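Long-range contacts in CT398 (Chlamydia trachomatis, PDB 4ILO), which is of unknown function but, with a long coiled-coil hairpin and a C4-type zinc ribbon, may bind DNA or RNA: residues Arg26-His31 against Glu151-Ile156; Ile19-Leu24 against Arg161-Gln166. All coordinates share one frame; numbering follows the deposited sequence.

Interaction 1. Residues Arg26-His31 against Glu151-Ile156; sequences RVKKEH and ENIRKI
His31 and Ile156 face each other across two antiparallel helices. The methyl CD1 of Ile156 sits at the edge of the imidazole, near the ring plane, 3.7 Å from His31 CD2. The ring therefore meets this methyl with its rim and not with a face. The same CD1 also lies 3.9 Å from Val27 CG1, where the two side chains cross at about a right angle. One methyl thus fits between the valine branch and the histidine ring. It reaches there because CG1 of Ile156 stands anti to the carbonyl carbon (chi1 -78°) and the chain then runs on extended.

Ile153 packs nearer the histidine backbone, against CB. Its CG1 is 3.8 Å from His31 CB, and its CD1 rests against the same carbon. Ile153 CG1 lies oblique to the ring, as does Asn152 CB, which His31 NE2 approaches to 4.0 Å.

Lys28 flanks the pair. Its CB lies 4.2 Å from Ile156 CG2, and its extended chain passes Ile153 CG2. The ammonium group travels on to a hydrogen bond with Asn157, one residue beyond 151-156.

The helices are 2-86 and 90-171, the two long arms of the coiled-coil hairpin. Their local axes approach to 9.9 Å, with 158° between their directions. On the outward side of each helix a salt bridge stays within its own segment: Arg26 with Glu30, and Arg154 with Glu151. Arg154 has a second carboxylate partner in Glu147.

No hydrogen bond joins the two segments. Cohesion between them comes from van der Waals packing of aliphatic groups around a histidine, with charged groups kept to the margins.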
loop_
_atom_site.group_PDB
_atom_site.type_symbol
_atom_site.label_atom_id
_atom_site.label_comp_id
_atom_site.label_asym_id
_atom_site.label_seq_id
_atom_site.Cartn_x
_atom_site.Cartn_y
_atom_site.Cartn_z
ATOM N N ARG A 26 9.850 -13.850 -4.593
ATOM C CA ARG A 26 9.480 -12.741 -5.459
ATOM C C ARG A 26 7.970 -12.691 -5.663
ATOM O O ARG A 26 7.370 -11.609 -5.639
ATOM C CB ARG A 26 10.221 -12.870 -6.792
ATOM C CG ARG A 26 9.797 -11.856 -7.868
ATOM C CD ARG A 26 10.461 -12.158 -9.206
ATOM N NE ARG A 26 10.117 -13.495 -9.714
ATOM C CZ ARG A 26 9.016 -13.778 -10.410
ATOM N NH1 ARG A 26 8.137 -12.816 -10.683
ATOM N NH2 ARG A 26 8.787 -15.025 -10.828
ATOM N N VAL A 27 7.339 -13.849 -5.874
ATOM C CA VAL A 27 5.891 -13.875 -6.064
ATOM C C VAL A 27 5.167 -13.493 -4.779
ATOM O O VAL A 27 4.150 -12.797 -4.815
ATOM C CB VAL A 27 5.465 -15.252 -6.579
ATOM C CG1 VAL A 27 3.972 -15.357 -6.663
ATOM C CG2 VAL A 27 6.128 -15.502 -7.935
ATOM N N LYS A 28 5.649 -13.966 -3.629
ATOM C CA LYS A 28 5.109 -13.507 -2.350
ATOM C C LYS A 28 5.154 -11.984 -2.255
ATOM O O LYS A 28 4.130 -11.334 -2.022
ATOM C CB LYS A 28 5.903 -14.116 -1.204
ATOM C CG LYS A 28 5.310 -13.937 0.161
ATOM C CD LYS A 28 6.171 -14.637 1.199
ATOM C CE LYS A 28 5.746 -14.285 2.614
ATOM N NZ LYS A 28 6.404 -15.154 3.609
ATOM N N LYS A 29 6.343 -11.396 -2.431
ATOM C CA LYS A 29 6.430 -9.943 -2.373
ATOM C C LYS A 29 5.444 -9.301 -3.339
ATOM O O LYS A 29 4.830 -8.282 -3.011
ATOM C CB LYS A 29 7.861 -9.457 -2.656
ATOM N N GLU A 30 5.265 -9.879 -4.535
ATOM C CA GLU A 30 4.313 -9.287 -5.485
ATOM C C GLU A 30 2.868 -9.374 -4.979
ATOM O O GLU A 30 2.094 -8.415 -5.122
ATOM C CB GLU A 30 4.444 -9.945 -6.862
ATOM C CG GLU A 30 5.720 -9.574 -7.635
ATOM C CD GLU A 30 5.960 -10.494 -8.831
ATOM O OE1 GLU A 30 5.107 -11.396 -9.051
ATOM O OE2 GLU A 30 6.991 -10.327 -9.539
ATOM N N HIS A 31 2.481 -10.517 -4.393
ATOM C CA HIS A 31 1.160 -10.633 -3.776
ATOM C C HIS A 31 0.999 -9.650 -2.622
ATOM O O HIS A 31 -0.071 -9.052 -2.459
ATOM C CB HIS A 31 0.926 -12.064 -3.270
ATOM C CG HIS A 31 0.756 -13.075 -4.358
ATOM N ND1 HIS A 31 0.151 -12.781 -5.558
ATOM C CD2 HIS A 31 1.106 -14.386 -4.423
ATOM C CE1 HIS A 31 0.144 -13.864 -6.323
ATOM N NE2 HIS A 31 0.721 -14.848 -5.658
ATOM N N GLU A 151 -4.550 -16.672 0.570
ATOM C CA GLU A 151 -4.393 -18.117 0.477
ATOM C C GLU A 151 -3.212 -18.493 -0.413
ATOM O O GLU A 151 -2.532 -19.496 -0.155
ATOM C CB GLU A 151 -5.684 -18.769 -0.020
ATOM C CG GLU A 151 -5.667 -20.310 0.051
ATOM C CD GLU A 151 -5.646 -20.831 1.489
ATOM O OE1 GLU A 151 -6.409 -20.268 2.312
ATOM O OE2 GLU A 151 -4.873 -21.788 1.785
ATOM N N ASN A 152 -2.950 -17.710 -1.462
ATOM C CA ASN A 152 -1.791 -18.001 -2.301
ATOM C C ASN A 152 -0.501 -17.811 -1.513
ATOM O O ASN A 152 0.394 -18.657 -1.563
ATOM C CB ASN A 152 -1.804 -17.129 -3.565
ATOM C CG ASN A 152 -2.842 -17.597 -4.618
ATOM O OD1 ASN A 152 -3.843 -18.261 -4.295
ATOM N ND2 ASN A 152 -2.603 -17.236 -5.878
ATOM N N ILE A 153 -0.407 -16.720 -0.758
ATOM C CA ILE A 153 0.719 -16.530 0.148
ATOM C C ILE A 153 0.854 -17.715 1.100
ATOM O O ILE A 153 1.953 -18.255 1.282
ATOM C CB ILE A 153 0.571 -15.209 0.914
ATOM C CG1 ILE A 153 0.782 -14.025 -0.032
ATOM C CG2 ILE A 153 1.556 -15.162 2.071
ATOM C CD1 ILE A 153 0.463 -12.675 0.587
ATOM N N ARG A 154 -0.251 -18.122 1.750
ATOM C CA ARG A 154 -0.186 -19.289 2.636
ATOM C C ARG A 154 0.463 -20.465 1.920
ATOM O O ARG A 154 1.364 -21.121 2.457
ATOM C CB ARG A 154 -1.582 -19.698 3.120
ATOM C CG ARG A 154 -2.160 -18.800 4.209
ATOM C CD ARG A 154 -3.647 -19.101 4.496
ATOM N NE ARG A 154 -4.339 -17.922 5.031
ATOM C CZ ARG A 154 -5.379 -17.310 4.454
ATOM N NH1 ARG A 154 -5.897 -17.771 3.315
ATOM N NH2 ARG A 154 -5.927 -16.232 5.030
ATOM N N LYS A 155 0.010 -20.746 0.694
ATOM C CA LYS A 155 0.506 -21.912 -0.024
ATOM C C LYS A 155 1.944 -21.711 -0.467
ATOM O O LYS A 155 2.687 -22.691 -0.606
ATOM C CB LYS A 155 -0.407 -22.235 -1.209
ATOM C CG LYS A 155 -1.794 -22.688 -0.771
ATOM C CD LYS A 155 -2.754 -22.855 -1.938
ATOM C CE LYS A 155 -4.198 -23.043 -1.441
ATOM N NZ LYS A 155 -5.211 -22.681 -2.481
ATOM N N ILE A 156 2.356 -20.458 -0.672
ATOM C CA ILE A 156 3.764 -20.179 -0.935
ATOM C C ILE A 156 4.593 -20.449 0.313
ATOM O O ILE A 156 5.650 -21.101 0.260
ATOM C CB ILE A 156 3.960 -18.730 -1.400
ATOM C CG1 ILE A 156 3.573 -18.556 -2.864
ATOM C CG2 ILE A 156 5.418 -18.336 -1.201
ATOM C CD1 ILE A 156 3.343 -17.086 -3.250
#

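Interaction 2. Residues Ile19-Leu24 against Arg161-Gln166; sequences IKMIRL and RSLLSQ
Leu163 meets three residues of the helix opposite: Lys20, Met21 and Leu24. Its CD1 lies 3.6 Å from Leu24 CD1, where the two leucines cross obliquely, methyl against methyl. The same methyl is 3.9 Å from Lys20 CB, so it touches the lysine at its root. Beyond CG the lysine chain is extended. Closer to the backbone, Leu163 CB packs 3.9 Å from Met21 CG. Here the two side chains slide past each other in opposite directions. With CG of Leu163 anti to the carbonyl carbon (chi1 -64°), CD1 is the branch that reaches Lys20 and Leu24.

Both segments belong to the coiled-coil hairpin, one on helix 2-86 and the other on helix 90-171. The helices run antiparallel, at 154°, and their local axes come within 10.2 Å. Leu163 is buried at this interface and also touches Leu17, one turn before Met21. Leu24 in turn touches Ile156.

Leu164 comes next and takes up the end of Met21. SD lies beside Leu164, and the bend at chi3 (-43°) turns CE towards Leu164 CD1 as well. Met21 SD is 4.1 Å from Leu164 CD1, and the side chains cross at about a right angle. The sulfur also lies beside the backbone N of Leu164. Met21 continues onto Arg167.

Ser165 turns its hydroxyl back to its own helix and donates to Ser162 O at 3.0 Å. That carbonyl also accepts the backbone N of Gln166, and both donors approach from the same face of its plane. Gln166 ends the segment by resting its side chain on Leu17.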
loop_
_atom_site.group_PDB
_atom_site.type_symbol
_atom_site.label_atom_id
_atom_site.label_comp_id
_atom_site.label_asym_id
_atom_site.label_seq_id
_atom_site.Cartn_x
_atom_site.Cartn_y
_atom_site.Cartn_z
ATOM N N ILE A 19 16.731 -21.836 -6.608
ATOM C CA ILE A 19 16.084 -21.053 -7.662
ATOM C C ILE A 19 14.584 -20.939 -7.394
ATOM O O ILE A 19 13.994 -19.845 -7.462
ATOM C CB ILE A 19 16.364 -21.666 -9.047
ATOM C CG1 ILE A 19 17.858 -21.576 -9.387
ATOM C CG2 ILE A 19 15.465 -20.964 -10.135
ATOM C CD1 ILE A 19 18.438 -20.207 -9.385
ATOM N N LYS A 20 13.946 -22.072 -7.096
ATOM C CA LYS A 20 12.526 -22.056 -6.756
ATOM C C LYS A 20 12.263 -21.121 -5.585
ATOM O O LYS A 20 11.332 -20.305 -5.625
ATOM C CB LYS A 20 12.054 -23.466 -6.419
ATOM C CG LYS A 20 12.049 -24.410 -7.597
ATOM C CD LYS A 20 11.297 -25.676 -7.247
ATOM C CE LYS A 20 11.781 -26.871 -8.042
ATOM N NZ LYS A 20 11.180 -28.129 -7.502
ATOM N N MET A 21 13.088 -21.219 -4.533
ATOM C CA MET A 21 12.860 -20.400 -3.352
ATOM C C MET A 21 12.989 -18.923 -3.679
ATOM O O MET A 21 12.257 -18.108 -3.121
ATOM C CB MET A 21 13.802 -20.795 -2.214
ATOM C CG MET A 21 13.251 -21.971 -1.384
ATOM S SD MET A 21 13.969 -22.156 0.271
ATOM C CE MET A 21 15.719 -21.901 -0.042
ATOM N N ILE A 22 13.909 -18.561 -4.583
ATOM C CA ILE A 22 14.015 -17.168 -5.009
ATOM C C ILE A 22 12.756 -16.765 -5.750
ATOM O O ILE A 22 12.211 -15.677 -5.544
ATOM C CB ILE A 22 15.272 -16.952 -5.875
ATOM C CG1 ILE A 22 16.527 -17.068 -4.991
ATOM C CG2 ILE A 22 15.209 -15.546 -6.571
ATOM C CD1 ILE A 22 17.868 -17.093 -5.741
ATOM N N ARG A 23 12.267 -17.649 -6.614
ATOM C CA ARG A 23 11.033 -17.370 -7.320
ATOM C C ARG A 23 9.895 -17.180 -6.332
ATOM O O ARG A 23 9.219 -16.151 -6.352
ATOM C CB ARG A 23 10.719 -18.491 -8.297
ATOM C CG ARG A 23 9.459 -18.208 -9.090
ATOM C CD ARG A 23 8.916 -19.459 -9.763
ATOM N NE ARG A 23 7.481 -19.309 -9.969
ATOM C CZ ARG A 23 6.543 -19.776 -9.146
ATOM N NH1 ARG A 23 6.874 -20.465 -8.046
ATOM N NH2 ARG A 23 5.264 -19.562 -9.425
ATOM N N LEU A 24 9.702 -18.145 -5.419
ATOM C CA LEU A 24 8.626 -18.035 -4.438
ATOM C C LEU A 24 8.672 -16.706 -3.692
ATOM O O LEU A 24 7.625 -16.091 -3.455
ATOM C CB LEU A 24 8.671 -19.181 -3.431
ATOM C CG LEU A 24 8.472 -20.610 -3.945
ATOM C CD1 LEU A 24 8.608 -21.605 -2.794
ATOM C CD2 LEU A 24 7.121 -20.752 -4.623
ATOM N N ARG A 161 8.516 -23.736 3.134
ATOM C CA ARG A 161 8.892 -24.594 4.256
ATOM C C ARG A 161 9.463 -25.924 3.769
ATOM O O ARG A 161 10.514 -26.374 4.240
ATOM C CB ARG A 161 7.671 -24.839 5.152
ATOM C CG ARG A 161 7.491 -23.817 6.280
ATOM C CD ARG A 161 6.392 -24.252 7.260
ATOM N NE ARG A 161 5.036 -23.943 6.786
ATOM C CZ ARG A 161 4.496 -22.723 6.771
ATOM N NH1 ARG A 161 5.193 -21.663 7.187
ATOM N NH2 ARG A 161 3.254 -22.555 6.324
ATOM N N SER A 162 8.777 -26.564 2.821
ATOM C CA SER A 162 9.211 -27.869 2.334
ATOM C C SER A 162 10.550 -27.781 1.597
ATOM O O SER A 162 11.421 -28.646 1.769
ATOM C CB SER A 162 8.122 -28.474 1.445
ATOM O OG SER A 162 8.646 -29.524 0.659
ATOM N N LEU A 163 10.742 -26.742 0.777
ATOM C CA LEU A 163 11.990 -26.641 0.026
ATOM C C LEU A 163 13.158 -26.310 0.939
ATOM O O LEU A 163 14.300 -26.687 0.640
ATOM C CB LEU A 163 11.871 -25.598 -1.082
ATOM C CG LEU A 163 10.857 -25.909 -2.187
ATOM C CD1 LEU A 163 10.537 -24.668 -3.019
ATOM C CD2 LEU A 163 11.361 -27.032 -3.070
ATOM N N LEU A 164 12.898 -25.615 2.053
ATOM C CA LEU A 164 13.951 -25.370 3.034
ATOM C C LEU A 164 14.437 -26.677 3.661
ATOM O O LEU A 164 15.645 -26.954 3.703
ATOM C CB LEU A 164 13.439 -24.422 4.109
ATOM C CG LEU A 164 14.478 -23.564 4.823
ATOM C CD1 LEU A 164 15.631 -23.179 3.906
ATOM C CD2 LEU A 164 13.785 -22.325 5.320
ATOM N N SER A 165 13.505 -27.502 4.147
ATOM C CA SER A 165 13.895 -28.744 4.800
ATOM C C SER A 165 14.613 -29.668 3.825
ATOM O O SER A 165 15.548 -30.380 4.210
ATOM C CB SER A 165 12.664 -29.437 5.382
ATOM O OG SER A 165 11.924 -30.105 4.373
ATOM N N GLN A 166 14.173 -29.689 2.564
ATOM C CA GLN A 166 14.888 -30.442 1.543
ATOM C C GLN A 166 16.293 -29.894 1.355
ATOM O O GLN A 166 17.263 -30.663 1.270
ATOM C CB GLN A 166 14.138 -30.382 0.218
ATOM C CG GLN A 166 12.843 -31.152 0.179
ATOM C CD GLN A 166 12.023 -30.787 -1.043
ATOM O OE1 GLN A 166 12.504 -30.874 -2.183
ATOM N NE2 GLN A 166 10.791 -30.346 -0.814
#

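How the interactions relate
Interactions 1 and 2 join the same two helices, 2-86 and 90-171, and their centres are 13 Å apart. Along the chain, both segments of interaction 1 fall between those of interaction 2. The two meet directly: Ile156 CG2 packs 3.9 Å from Leu24 O. Interaction 1 is a surface contact with no fully buried residue, and it mixes isoleucine and valine with histidine, asparagine and lysine. Interaction 2 lies farther from the centre of the chain, yet it is partly buried, with Leu24 and Leu163 inside and Lys20 and Leu164 exposed. It buries somewhat less area, 232 against 293 Å². Neither has a hydrogen bond between its segments; beside interaction 1, Lys28 hydrogen-bonds to Asn157 of the other helix.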